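Local coordinates for calcium uptake protein 2, mitochondrial (Homo sapiens, PDB 6LB7) that binds calcium through an EF-hand and probably helps regulate calcium uptake into mitochondria, at residues E235-D240 and N288-T293; F72-G77 and Q184-E189; M38-E43 and L212-T217. All coordinates share one frame; numbering follows the deposited sequence.

Overall arrangement
The three contacts are arranged round the long helix 173-196. Contact 2 joins it to helix 72-76, and contact 1 comes against the same helix where Leu239 CD2 packs 4.1 Å from Glu189 CG, although the centres of contacts 1 and 2 are about 23 Å apart. Contact 3 lies about 19 Å from contact 2, centre to centre, with nearest atoms about 5 Å apart; Met38 of contact 3 also packs on that helix. In sequence, contact 3 spans contact 2, and contact 1 follows both. The calcium ion is bound by Asp109, Asp111, Asn113, Met115 and Glu120, within the chain enclosed by contact 2 but outside all three pairs of segments.

Contact 1: E235-D240 and N288-T293; sequences ESISLD and NNILDT
Asn289 reaches across from the first turn of its helix and lays its amide against the backbone of Glu235. ND2 donates to Glu235 O over 3.2 Å, with the acceptor close to the amide plane but the donor well above the carbonyl plane, 59° out of it. The side chain gets there with CG wedged between its own backbone N and carbonyl carbon (chi1 49°). The same ND2 also bonds to Glu241 OE1, while OD1 accepts from Ser287 OG, so both ends of this buried amide are held. Glu235 CG, anti to its backbone N (chi1 157°), comes to 3.3 Å from Asn289 ND2. On the other side, Ile237 CG1 lies 3.6 Å from Asn289 CG and 3.9 Å from Ile290 CG1, the two isoleucines crossing at about a right angle. An alanine here would remove the amide and is likely to leave Glu235 O without this donor and Ile237 beside a gap. Ile237 pairs through its backbone with Met202, consistent with the pairing of adjacent EF-hand loops, and its side chain rests on Phe207. The contact thus sets the loop leading into helix 239-249 against the start of helix 288-298, beside helix 204-211.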
ATOM      1  N   GLU B 235     -16.600 -32.448   4.774  1.00 44.16           N
ATOM      2  CA  GLU B 235     -15.262 -32.803   4.316  1.00 33.64           C
ATOM      3  C   GLU B 235     -14.221 -32.069   5.161  1.00 32.54           C
ATOM      4  O   GLU B 235     -14.106 -30.840   5.101  1.00 27.60           O
ATOM      5  CB  GLU B 235     -15.107 -32.473   2.835  1.00 44.76           C
ATOM      6  CG  GLU B 235     -13.671 -32.273   2.366  1.00 58.41           C
ATOM      7  CD  GLU B 235     -12.943 -33.577   2.111  1.00 74.17           C
ATOM      8  OE1 GLU B 235     -11.692 -33.567   2.111  1.00 84.40           O
ATOM      9  OE2 GLU B 235     -13.619 -34.613   1.912  1.00 79.00           O
ATOM     10  N   SER B 236     -13.447 -32.827   5.933  1.00 24.12           N
ATOM     11  CA  SER B 236     -12.398 -32.242   6.746  1.00 24.16           C
ATOM     12  C   SER B 236     -11.320 -31.609   5.856  1.00 22.98           C
ATOM     13  O   SER B 236     -11.212 -31.899   4.662  1.00 24.75           O
ATOM     14  CB  SER B 236     -11.813 -33.312   7.653  1.00 22.76           C
ATOM     15  OG  SER B 236     -11.246 -34.344   6.870  1.00 32.72           O
ATOM     16  N   ILE B 237     -10.526 -30.721   6.453  1.00 18.72           N
ATOM     17  CA  ILE B 237      -9.621 -29.840   5.725  1.00 14.80           C
ATOM     18  C   ILE B 237      -8.211 -30.413   5.773  1.00 17.53           C
ATOM     19  O   ILE B 237      -7.713 -30.775   6.850  1.00 15.88           O
ATOM     20  CB  ILE B 237      -9.660 -28.422   6.323  1.00 15.01           C
ATOM     21  CG1 ILE B 237     -11.028 -27.779   6.054  1.00 21.60           C
ATOM     22  CG2 ILE B 237      -8.499 -27.583   5.812  1.00 14.25           C
ATOM     23  CD1 ILE B 237     -11.587 -27.019   7.233  1.00 19.30           C
ATOM     24  N   SER B 238      -7.559 -30.482   4.619  1.00 16.13           N
ATOM     25  CA  SER B 238      -6.187 -30.963   4.552  1.00 19.39           C
ATOM     26  C   SER B 238      -5.187 -29.857   4.892  1.00 13.77           C
ATOM     27  O   SER B 238      -5.495 -28.657   4.871  1.00 15.77           O
ATOM     28  CB  SER B 238      -5.866 -31.506   3.154  1.00 20.36           C
ATOM     29  OG  SER B 238      -5.751 -30.446   2.210  1.00 20.79           O
ATOM     30  N   LEU B 239      -3.954 -30.277   5.161  1.00 13.82           N
ATOM     31  CA  LEU B 239      -2.888 -29.304   5.373  1.00 15.46           C
ATOM     32  C   LEU B 239      -2.737 -28.375   4.165  1.00 22.74           C
ATOM     33  O   LEU B 239      -2.596 -27.152   4.315  1.00 15.70           O
ATOM     34  CB  LEU B 239      -1.577 -30.033   5.663  1.00 13.32           C
ATOM     35  CG  LEU B 239      -0.337 -29.184   5.924  1.00 16.23           C
ATOM     36  CD1 LEU B 239      -0.571 -28.270   7.129  1.00 12.85           C
ATOM     37  CD2 LEU B 239       0.855 -30.097   6.167  1.00 12.93           C
ATOM     38  N   ASP B 240      -2.758 -28.937   2.954  1.00 17.35           N
ATOM     39  CA  ASP B 240      -2.602 -28.103   1.765  1.00 19.29           C
ATOM     40  C   ASP B 240      -3.737 -27.094   1.641  1.00 12.52           C
ATOM     41  O   ASP B 240      -3.506 -25.941   1.270  1.00 12.45           O
ATOM     42  CB  ASP B 240      -2.527 -28.966   0.496  1.00 21.52           C
ATOM     43  CG  ASP B 240      -1.148 -29.584   0.294  1.00 26.91           C
ATOM     44  OD1 ASP B 240      -0.181 -29.056   0.879  1.00 30.56           O
ATOM     45  OD2 ASP B 240      -1.032 -30.596  -0.439  1.00 39.22           O
ATOM     46  N   ASN B 288     -13.693 -25.940  -1.189  1.00 21.63           N
ATOM     47  CA  ASN B 288     -15.113 -25.814  -0.869  1.00 22.43           C
ATOM     48  C   ASN B 288     -15.392 -25.998   0.614  1.00 19.88           C
ATOM     49  O   ASN B 288     -16.267 -25.326   1.168  1.00 26.27           O
ATOM     50  CB  ASN B 288     -15.916 -26.843  -1.664  1.00 34.71           C
ATOM     51  CG  ASN B 288     -15.942 -26.543  -3.142  1.00 45.21           C
ATOM     52  OD1 ASN B 288     -16.073 -25.391  -3.547  1.00 40.87           O
ATOM     53  ND2 ASN B 288     -15.824 -27.582  -3.959  1.00 56.56           N
ATOM     54  N   ASN B 289     -14.711 -26.945   1.268  1.00 17.84           N
ATOM     55  CA  ASN B 289     -14.927 -27.091   2.707  1.00 27.11           C
ATOM     56  C   ASN B 289     -14.582 -25.802   3.457  1.00 26.63           C
ATOM     57  O   ASN B 289     -15.265 -25.444   4.427  1.00 22.20           O
ATOM     58  CB  ASN B 289     -14.137 -28.300   3.262  1.00 21.40           C
ATOM     59  CG  ASN B 289     -12.655 -28.320   2.832  1.00 22.65           C
ATOM     60  OD1 ASN B 289     -12.111 -27.342   2.304  1.00 31.68           O
ATOM     61  ND2 ASN B 289     -12.000 -29.461   3.065  1.00 21.31           N
ATOM     62  N   ILE B 290     -13.556 -25.073   3.004  1.00 28.61           N
ATOM     63  CA  ILE B 290     -13.185 -23.825   3.670  1.00 23.23           C
ATOM     64  C   ILE B 290     -14.149 -22.702   3.298  1.00 17.97           C
ATOM     65  O   ILE B 290     -14.609 -21.950   4.171  1.00 19.68           O
ATOM     66  CB  ILE B 290     -11.724 -23.451   3.358  1.00 20.88           C
ATOM     67  CG1 ILE B 290     -10.766 -24.294   4.222  1.00 14.86           C
ATOM     68  CG2 ILE B 290     -11.460 -21.964   3.694  1.00 18.94           C
ATOM     69  CD1 ILE B 290      -9.329 -24.109   3.883  1.00 19.07           C
ATOM     70  N   LEU B 291     -14.477 -22.571   2.008  1.00 18.35           N
ATOM     71  CA  LEU B 291     -15.499 -21.600   1.606  1.00 24.83           C
ATOM     72  C   LEU B 291     -16.787 -21.829   2.379  1.00 26.19           C
ATOM     73  O   LEU B 291     -17.413 -20.881   2.869  1.00 22.35           O
ATOM     74  CB  LEU B 291     -15.788 -21.695   0.106  1.00 23.69           C
ATOM     75  CG  LEU B 291     -14.698 -21.296  -0.883  1.00 29.04           C
ATOM     76  CD1 LEU B 291     -15.101 -21.690  -2.288  1.00 34.57           C
ATOM     77  CD2 LEU B 291     -14.406 -19.810  -0.807  1.00 21.66           C
ATOM     78  N   ASP B 292     -17.199 -23.093   2.494  1.00 24.72           N
ATOM     79  CA  ASP B 292     -18.429 -23.401   3.211  1.00 20.80           C
ATOM     80  C   ASP B 292     -18.330 -23.014   4.680  1.00 21.71           C
ATOM     81  O   ASP B 292     -19.293 -22.506   5.259  1.00 23.13           O
ATOM     82  CB  ASP B 292     -18.753 -24.890   3.079  1.00 29.80           C
ATOM     83  CG  ASP B 292     -20.038 -25.270   3.793  1.00 44.64           C
ATOM     84  OD1 ASP B 292     -19.971 -26.011   4.800  1.00 50.92           O
ATOM     85  OD2 ASP B 292     -21.116 -24.817   3.353  1.00 57.21           O
ATOM     86  N   THR B 293     -17.172 -23.263   5.305  1.00 22.20           N
ATOM     87  CA  THR B 293     -16.986 -22.892   6.705  1.00 20.14           C
ATOM     88  C   THR B 293     -17.061 -21.383   6.897  1.00 23.44           C
ATOM     89  O   THR B 293     -17.693 -20.897   7.846  1.00 23.00           O
ATOM     90  CB  THR B 293     -15.643 -23.428   7.218  1.00 23.69           C
ATOM     91  OG1 THR B 293     -15.645 -24.855   7.134  1.00 26.33           O
ATOM     92  CG2 THR B 293     -15.432 -23.021   8.668  1.00 21.89           C
TER

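Contact 2: F72-G77 and Q184-E189; sequences FFRDLG and QTEIQE
Glu186 OE2 is gripped by two donors of one residue: Arg74 N and, in a salt bridge, Arg74 NE, each 2.9 Å away. They come from different directions. NE lies in line with the anti lone pair and has the oxygen in its own guanidinium plane, whereas the backbone N stands above the carboxylate plane, 39° out of it. The other oxygen, OE1, takes Phe73 N at 2.9 Å on its syn side and also sits at the edge of the Phe73 ring, 3.3 Å from CD2. One carboxylate therefore collects two N-H groups from the first turn of helix 72-76, and the start of that helix, together with the arginine, would probably stabilise its buried negative charge. Glu186 spans the gap because CG is anti to its backbone N (chi1 177°) and the chain stays extended beyond it.

Arg74 bends at chi3, running back alongside Glu186, with its guanidinium face lying over Glu186 O. NH2 then makes a second salt bridge, 3.0 Å to Glu189 OE1, on that oxygen's anti side, and also bonds to Ser70 O. Glu189 is shared in turn, since its OE2 pairs with Lys243, so the salt-bridge network runs on to helix 239-249. Phe73 meanwhile packs against Pro30 and Leu34. Helix 72-76 is thus fixed to the long helix 173-196, their local axes 10.3 Å apart at 65°, with helix 30-38 covering the phenylalanine and helix 239-249 beyond Glu189.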
ATOM      1  N   PHE B  72      13.156 -25.814  10.630  1.00 16.71           N
ATOM      2  CA  PHE B  72      14.311 -25.160  11.239  1.00 20.11           C
ATOM      3  C   PHE B  72      14.049 -24.743  12.686  1.00 22.17           C
ATOM      4  O   PHE B  72      14.865 -25.006  13.572  1.00 20.67           O
ATOM      5  CB  PHE B  72      14.704 -23.941  10.389  1.00 23.23           C
ATOM      6  CG  PHE B  72      15.863 -23.144  10.939  1.00 24.60           C
ATOM      7  CD1 PHE B  72      17.168 -23.607  10.805  1.00 22.62           C
ATOM      8  CD2 PHE B  72      15.649 -21.921  11.569  1.00 19.83           C
ATOM      9  CE1 PHE B  72      18.237 -22.871  11.292  1.00 17.90           C
ATOM     10  CE2 PHE B  72      16.718 -21.186  12.055  1.00 19.54           C
ATOM     11  CZ  PHE B  72      18.014 -21.658  11.905  1.00 19.89           C
ATOM     12  N   PHE B  73      12.939 -24.036  12.946  1.00 11.94           N
ATOM     13  CA  PHE B  73      12.735 -23.575  14.324  1.00 14.34           C
ATOM     14  C   PHE B  73      12.329 -24.732  15.236  1.00 13.82           C
ATOM     15  O   PHE B  73      12.779 -24.802  16.383  1.00 15.29           O
ATOM     16  CB  PHE B  73      11.705 -22.428  14.384  1.00 16.48           C
ATOM     17  CG  PHE B  73      12.198 -21.140  13.757  1.00 21.40           C
ATOM     18  CD1 PHE B  73      12.862 -20.180  14.517  1.00 23.18           C
ATOM     19  CD2 PHE B  73      12.047 -20.916  12.394  1.00 14.69           C
ATOM     20  CE1 PHE B  73      13.348 -19.011  13.927  1.00 24.31           C
ATOM     21  CE2 PHE B  73      12.523 -19.752  11.798  1.00 18.89           C
ATOM     22  CZ  PHE B  73      13.178 -18.797  12.562  1.00 22.52           C
ATOM     23  N   ARG B  74      11.478 -25.649  14.745  1.00 15.89           N
ATOM     24  CA  ARG B  74      11.054 -26.789  15.573  1.00 14.83           C
ATOM     25  C   ARG B  74      12.213 -27.725  15.879  1.00 15.95           C
ATOM     26  O   ARG B  74      12.270 -28.285  16.975  1.00 18.15           O
ATOM     27  CB  ARG B  74       9.911 -27.568  14.891  1.00 13.42           C
ATOM     28  CG  ARG B  74       8.535 -26.887  15.065  1.00 14.59           C
ATOM     29  CD  ARG B  74       7.423 -27.513  14.178  1.00 13.55           C
ATOM     30  NE  ARG B  74       7.667 -27.337  12.743  1.00 15.06           N
ATOM     31  CZ  ARG B  74       6.928 -27.880  11.785  1.00 21.21           C
ATOM     32  NH1 ARG B  74       5.874 -28.629  12.102  1.00 17.15           N
ATOM     33  NH2 ARG B  74       7.235 -27.675  10.505  1.00 13.73           N
ATOM     34  N   ASP B  75      13.152 -27.908  14.937  1.00 20.37           N
ATOM     35  CA  ASP B  75      14.327 -28.730  15.223  1.00 21.97           C
ATOM     36  C   ASP B  75      15.203 -28.106  16.307  1.00 24.03           C
ATOM     37  O   ASP B  75      15.678 -28.809  17.204  1.00 25.68           O
ATOM     38  CB  ASP B  75      15.140 -28.965  13.951  1.00 19.51           C
ATOM     39  CG  ASP B  75      14.407 -29.819  12.948  1.00 20.40           C
ATOM     40  OD1 ASP B  75      14.793 -29.814  11.770  1.00 28.87           O
ATOM     41  OD2 ASP B  75      13.409 -30.472  13.323  1.00 21.52           O
ATOM     42  N   LEU B  76      15.436 -26.793  16.243  1.00 20.61           N
ATOM     43  CA  LEU B  76      16.273 -26.142  17.251  1.00 19.94           C
ATOM     44  C   LEU B  76      15.649 -26.189  18.639  1.00 25.79           C
ATOM     45  O   LEU B  76      16.351 -26.385  19.635  1.00 23.47           O
ATOM     46  CB  LEU B  76      16.535 -24.691  16.862  1.00 18.57           C
ATOM     47  CG  LEU B  76      17.482 -24.499  15.682  1.00 25.56           C
ATOM     48  CD1 LEU B  76      17.456 -23.034  15.241  1.00 22.08           C
ATOM     49  CD2 LEU B  76      18.880 -24.939  16.096  1.00 21.50           C
ATOM     50  N   GLY B  77      14.353 -25.959  18.741  1.00 22.50           N
ATOM     51  CA  GLY B  77      13.739 -25.974  20.064  1.00 21.41           C
ATOM     52  C   GLY B  77      14.333 -24.906  20.957  1.00 23.05           C
ATOM     53  O   GLY B  77      14.365 -23.722  20.598  1.00 23.45           O
ATOM     54  N   GLN B 184       7.105 -19.093   6.985  1.00 11.40           N
ATOM     55  CA  GLN B 184       5.645 -19.105   6.856  1.00 13.33           C
ATOM     56  C   GLN B 184       5.106 -20.537   6.829  1.00 15.98           C
ATOM     57  O   GLN B 184       4.139 -20.861   7.527  1.00 11.47           O
ATOM     58  CB  GLN B 184       5.211 -18.335   5.610  1.00 15.53           C
ATOM     59  CG  GLN B 184       5.578 -16.854   5.604  1.00 18.56           C
ATOM     60  CD  GLN B 184       4.892 -16.098   4.488  1.00 16.96           C
ATOM     61  OE1 GLN B 184       4.428 -16.697   3.520  1.00 19.56           O
ATOM     62  NE2 GLN B 184       4.809 -14.770   4.622  1.00 12.08           N
ATOM     63  N   THR B 185       5.733 -21.417   6.042  1.00 14.56           N
ATOM     64  CA  THR B 185       5.302 -22.816   6.019  1.00 12.09           C
ATOM     65  C   THR B 185       5.371 -23.451   7.406  1.00 11.43           C
ATOM     66  O   THR B 185       4.450 -24.170   7.823  1.00 15.99           O
ATOM     67  CB  THR B 185       6.157 -23.613   5.033  1.00 13.25           C
ATOM     68  OG1 THR B 185       6.023 -23.046   3.733  1.00 15.10           O
ATOM     69  CG2 THR B 185       5.694 -25.066   4.979  1.00 14.61           C
ATOM     70  N   GLU B 186       6.458 -23.204   8.137  1.00 13.11           N
ATOM     71  CA  GLU B 186       6.610 -23.822   9.447  1.00 17.69           C
ATOM     72  C   GLU B 186       5.509 -23.383  10.416  1.00 10.35           C
ATOM     73  O   GLU B 186       4.943 -24.225  11.127  1.00 11.85           O
ATOM     74  CB  GLU B 186       7.998 -23.523  10.019  1.00 15.81           C
ATOM     75  CG  GLU B 186       8.179 -24.077  11.421  1.00 13.11           C
ATOM     76  CD  GLU B 186       9.634 -24.420  11.748  1.00 18.16           C
ATOM     77  OE1 GLU B 186      10.565 -23.673  11.379  1.00 22.46           O
ATOM     78  OE2 GLU B 186       9.847 -25.454  12.386  1.00 15.63           O
ATOM     79  N   ILE B 187       5.176 -22.083  10.456  1.00 10.81           N
ATOM     80  CA  ILE B 187       4.066 -21.631  11.309  1.00 10.52           C
ATOM     81  C   ILE B 187       2.764 -22.289  10.875  1.00 10.64           C
ATOM     82  O   ILE B 187       1.941 -22.676  11.712  1.00 10.82           O
ATOM     83  CB  ILE B 187       3.907 -20.094  11.286  1.00 10.45           C
ATOM     84  CG1 ILE B 187       5.183 -19.372  11.738  1.00 17.46           C
ATOM     85  CG2 ILE B 187       2.668 -19.661  12.157  1.00 10.46           C
ATOM     86  CD1 ILE B 187       5.819 -19.957  12.946  1.00 17.28           C
ATOM     87  N   GLN B 188       2.526 -22.363   9.560  1.00 10.73           N
ATOM     88  CA  GLN B 188       1.259 -22.984   9.190  1.00 10.89           C
ATOM     89  C   GLN B 188       1.252 -24.467   9.543  1.00 10.96           C
ATOM     90  O   GLN B 188       0.267 -24.990  10.079  1.00 11.07           O
ATOM     91  CB  GLN B 188       0.971 -22.788   7.690  1.00 11.03           C
ATOM     92  CG  GLN B 188       0.889 -21.328   7.191  1.00 11.01           C
ATOM     93  CD  GLN B 188       1.306 -21.168   5.731  1.00 21.18           C
ATOM     94  OE1 GLN B 188       1.657 -22.077   5.092  1.00 21.69           O
ATOM     95  NE2 GLN B 188       1.257 -20.005   5.212  1.00 11.81           N
ATOM     96  N   GLU B 189       2.353 -25.206   9.387  1.00 10.88           N
ATOM     97  CA  GLU B 189       2.304 -26.622   9.743  1.00 10.96           C
ATOM     98  C   GLU B 189       2.146 -26.800  11.243  1.00 10.90           C
ATOM     99  O   GLU B 189       1.443 -27.707  11.705  1.00 12.00           O
ATOM    100  CB  GLU B 189       3.568 -27.337   9.242  1.00 10.94           C
ATOM    101  CG  GLU B 189       3.606 -27.485   7.719  1.00 15.23           C
ATOM    102  CD  GLU B 189       4.874 -28.128   7.199  1.00 17.23           C
ATOM    103  OE1 GLU B 189       5.790 -28.406   7.992  1.00 23.99           O
ATOM    104  OE2 GLU B 189       4.941 -28.344   5.975  1.00 14.26           O
TER

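Contact 3: M38-E43 and L212-T217; sequences MFEQME and LFFTNT
Glu40 lies alongside the Phe214 ring, which is offered from a type I beta turn, Leu212 to Thr215, just after helix 204-211. Going outward along the glutamate, CB is still 4.6 Å from Phe214 CE1, but CG, anti to the carbonyl carbon of Glu40 (chi1 -55°), comes to 3.3 Å from the same CE1, meeting the ring at its edge. CD moves along that edge to 3.7 Å from Phe214 CD1. At the tip, OE2 is 4.0 Å from Phe214 CD1 and about as far from Phe213 O. The glutamate and the ring run past each other in opposite directions, carboxylate and ring planes 64° apart, and the closest touch is by the methylene CG. The Phe213 ring, with CG anti to the backbone N (chi1 -168°), brings CZ to the edge of the Phe39 ring, near its plane, and stacks edge-to-face with Phe195. Arg318 of helix 308-320 touches both Phe213 and Phe214, while Arg13 donates to Glu40 O. The turn thereby meets the end of helix 30-38, where Met38 O is met by two ring carbons, Phe213 CE2 at 3.3 Å and Phe214 CZ at 3.4 Å.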
ATOM      1  N   MET B  38       1.985 -18.439  18.176  1.00 14.98           N
ATOM      2  CA  MET B  38       0.759 -19.220  18.185  1.00 24.35           C
ATOM      3  C   MET B  38      -0.177 -18.805  19.307  1.00 22.52           C
ATOM      4  O   MET B  38      -1.396 -18.852  19.132  1.00 21.02           O
ATOM      5  CB  MET B  38       1.087 -20.708  18.311  1.00 19.08           C
ATOM      6  CG  MET B  38       1.781 -21.276  17.068  1.00 27.88           C
ATOM      7  SD  MET B  38       1.626 -23.059  17.055  1.00 30.64           S
ATOM      8  CE  MET B  38       2.547 -23.475  18.538  1.00 25.69           C
ATOM      9  N   PHE B  39       0.370 -18.406  20.460  1.00 25.67           N
ATOM     10  CA  PHE B  39      -0.402 -18.206  21.683  1.00 27.87           C
ATOM     11  C   PHE B  39      -0.335 -16.760  22.151  1.00 28.00           C
ATOM     12  O   PHE B  39       0.658 -16.067  21.940  1.00 26.37           O
ATOM     13  CB  PHE B  39       0.094 -19.116  22.813  1.00 24.00           C
ATOM     14  CG  PHE B  39       0.204 -20.566  22.418  1.00 26.30           C
ATOM     15  CD1 PHE B  39      -0.933 -21.304  22.119  1.00 31.81           C
ATOM     16  CD2 PHE B  39       1.430 -21.195  22.358  1.00 19.99           C
ATOM     17  CE1 PHE B  39      -0.836 -22.636  21.750  1.00 29.16           C
ATOM     18  CE2 PHE B  39       1.530 -22.527  21.983  1.00 24.84           C
ATOM     19  CZ  PHE B  39       0.401 -23.249  21.682  1.00 29.05           C
ATOM     20  N   GLU B  40      -1.358 -16.342  22.883  1.00 33.52           N
ATOM     21  CA  GLU B  40      -1.319 -14.993  23.481  1.00 36.71           C
ATOM     22  C   GLU B  40      -0.572 -15.137  24.794  1.00 38.44           C
ATOM     23  O   GLU B  40       0.228 -14.288  25.059  1.00 39.88           O
ATOM     24  CB  GLU B  40      -2.712 -14.451  23.727  1.00 43.07           C
ATOM     25  CG  GLU B  40      -3.542 -14.460  22.490  1.00 49.49           C
ATOM     26  CD  GLU B  40      -4.760 -13.587  22.654  1.00 59.19           C
ATOM     27  OE1 GLU B  40      -4.569 -12.383  22.787  1.00 58.31           O
ATOM     28  OE2 GLU B  40      -5.876 -14.133  22.653  1.00 55.85           O
ATOM     29  N   GLN B  41      -0.779 -16.247  25.502  1.00 48.10           N
ATOM     30  CA  GLN B  41      -0.107 -16.472  26.801  1.00 57.11           C
ATOM     31  C   GLN B  41       0.463 -17.881  26.912  1.00 71.89           C
ATOM     32  O   GLN B  41      -0.092 -18.798  26.345  1.00 73.40           O
ATOM     33  CB  GLN B  41      -1.078 -16.271  27.960  1.00 47.35           C
ATOM     34  CG  GLN B  41      -1.299 -14.814  28.294  1.00 47.35           C
ATOM     35  CD  GLN B  41      -1.477 -14.601  29.772  1.00 47.35           C
ATOM     36  OE1 GLN B  41      -1.462 -15.540  30.560  1.00 47.35           O
ATOM     37  NE2 GLN B  41      -1.686 -13.349  30.144  1.00 47.35           N
ATOM     38  N   MET B  42       1.514 -17.939  27.703  1.00 54.09           N
ATOM     39  CA  MET B  42       2.365 -18.919  28.389  1.00 73.44           C
ATOM     40  C   MET B  42       1.611 -20.197  28.728  1.00 80.04           C
ATOM     41  O   MET B  42       2.292 -21.206  28.891  1.00 86.45           O
ATOM     42  CB  MET B  42       2.839 -18.252  29.671  1.00 83.48           C
ATOM     43  CG  MET B  42       1.758 -17.612  30.459  1.00 93.57           C
ATOM     44  SD  MET B  42       2.532 -16.594  31.674  1.00101.29           S
ATOM     45  CE  MET B  42       2.251 -15.024  31.140  1.00104.03           C
ATOM     46  N   GLU B  43       0.604 -19.832  29.537  1.00 88.22           N
ATOM     47  CA  GLU B  43      -0.171 -20.950  30.153  1.00 88.13           C
ATOM     48  C   GLU B  43       0.511 -21.498  31.417  1.00 90.50           C
ATOM     49  O   GLU B  43       0.245 -22.654  31.750  1.00 89.61           O
ATOM     50  CB  GLU B  43      -0.402 -22.055  29.130  1.00 85.89           C
ATOM     51  CG  GLU B  43      -1.655 -21.857  28.337  1.00 83.68           C
ATOM     52  CD  GLU B  43      -1.511 -21.987  26.870  1.00 81.55           C
ATOM     53  OE1 GLU B  43      -0.847 -22.822  26.438  1.00 75.38           O
ATOM     54  OE2 GLU B  43      -2.053 -21.249  26.184  1.00 84.19           O
ATOM     55  N   LEU B 212     -10.787 -18.120  14.815  1.00 11.38           N
ATOM     56  CA  LEU B 212     -11.343 -17.265  15.851  1.00 19.22           C
ATOM     57  C   LEU B 212     -10.444 -17.171  17.076  1.00 21.50           C
ATOM     58  O   LEU B 212     -10.834 -16.570  18.074  1.00 21.48           O
ATOM     59  CB  LEU B 212     -12.732 -17.794  16.269  1.00 11.82           C
ATOM     60  CG  LEU B 212     -13.817 -17.724  15.191  1.00 17.65           C
ATOM     61  CD1 LEU B 212     -15.053 -18.512  15.607  1.00 12.50           C
ATOM     62  CD2 LEU B 212     -14.163 -16.268  14.948  1.00 20.95           C
ATOM     63  N   PHE B 213      -9.251 -17.753  17.021  1.00 19.94           N
ATOM     64  CA  PHE B 213      -8.426 -17.873  18.218  1.00 21.61           C
ATOM     65  C   PHE B 213      -8.039 -16.516  18.804  1.00 16.04           C
ATOM     66  O   PHE B 213      -7.913 -16.392  20.026  1.00 19.35           O
ATOM     67  CB  PHE B 213      -7.185 -18.684  17.893  1.00 19.62           C
ATOM     68  CG  PHE B 213      -6.412 -19.120  19.103  1.00 21.25           C
ATOM     69  CD1 PHE B 213      -6.937 -20.050  19.972  1.00 18.61           C
ATOM     70  CD2 PHE B 213      -5.160 -18.602  19.360  1.00 20.89           C
ATOM     71  CE1 PHE B 213      -6.227 -20.456  21.083  1.00 26.75           C
ATOM     72  CE2 PHE B 213      -4.439 -19.009  20.479  1.00 26.80           C
ATOM     73  CZ  PHE B 213      -4.966 -19.933  21.330  1.00 23.10           C
ATOM     74  N   PHE B 214      -7.840 -15.497  17.967  1.00 16.17           N
ATOM     75  CA  PHE B 214      -7.471 -14.168  18.444  1.00 18.83           C
ATOM     76  C   PHE B 214      -8.646 -13.192  18.439  1.00 25.79           C
ATOM     77  O   PHE B 214      -8.438 -11.971  18.475  1.00 24.67           O
ATOM     78  CB  PHE B 214      -6.310 -13.618  17.614  1.00 15.65           C
ATOM     79  CG  PHE B 214      -5.025 -14.369  17.822  1.00 23.42           C
ATOM     80  CD1 PHE B 214      -4.329 -14.262  19.018  1.00 25.94           C
ATOM     81  CD2 PHE B 214      -4.531 -15.209  16.838  1.00 21.77           C
ATOM     82  CE1 PHE B 214      -3.145 -14.966  19.220  1.00 28.91           C
ATOM     83  CE2 PHE B 214      -3.356 -15.918  17.026  1.00 23.60           C
ATOM     84  CZ  PHE B 214      -2.659 -15.803  18.225  1.00 27.26           C
ATOM     85  N   THR B 215      -9.873 -13.704  18.401  1.00 20.08           N
ATOM     86  CA  THR B 215     -11.077 -12.890  18.277  1.00 28.74           C
ATOM     87  C   THR B 215     -11.804 -12.867  19.615  1.00 21.01           C
ATOM     88  O   THR B 215     -12.341 -13.887  20.050  1.00 21.24           O
ATOM     89  CB  THR B 215     -11.991 -13.441  17.188  1.00 23.07           C
ATOM     90  OG1 THR B 215     -11.354 -13.278  15.917  1.00 22.01           O
ATOM     91  CG2 THR B 215     -13.325 -12.698  17.202  1.00 19.61           C
ATOM     92  N   ASN B 216     -11.850 -11.697  20.240  1.00 26.37           N
ATOM     93  CA  ASN B 216     -12.499 -11.476  21.529  1.00 24.35           C
ATOM     94  C   ASN B 216     -13.384 -10.235  21.463  1.00 28.47           C
ATOM     95  O   ASN B 216     -13.449  -9.437  22.397  1.00 31.98           O
ATOM     96  CB  ASN B 216     -11.447 -11.351  22.632  1.00 17.81           C
ATOM     97  CG  ASN B 216     -12.029 -11.482  24.022  1.00 23.87           C
ATOM     98  OD1 ASN B 216     -12.916 -12.299  24.269  1.00 28.74           O
ATOM     99  ND2 ASN B 216     -11.518 -10.673  24.944  1.00 17.43           N
ATOM    100  N   THR B 217     -14.077 -10.051  20.352  1.00 22.94           N
ATOM    101  CA  THR B 217     -14.869  -8.861  20.108  1.00 24.24           C
ATOM    102  C   THR B 217     -16.338  -9.105  20.454  1.00 20.69           C
ATOM    103  O   THR B 217     -16.756 -10.226  20.737  1.00 20.46           O
ATOM    104  CB  THR B 217     -14.701  -8.432  18.654  1.00 29.12           C
ATOM    105  OG1 THR B 217     -15.038  -9.535  17.814  1.00 34.88           O
ATOM    106  CG2 THR B 217     -13.264  -8.061  18.386  1.00 28.39           C
TER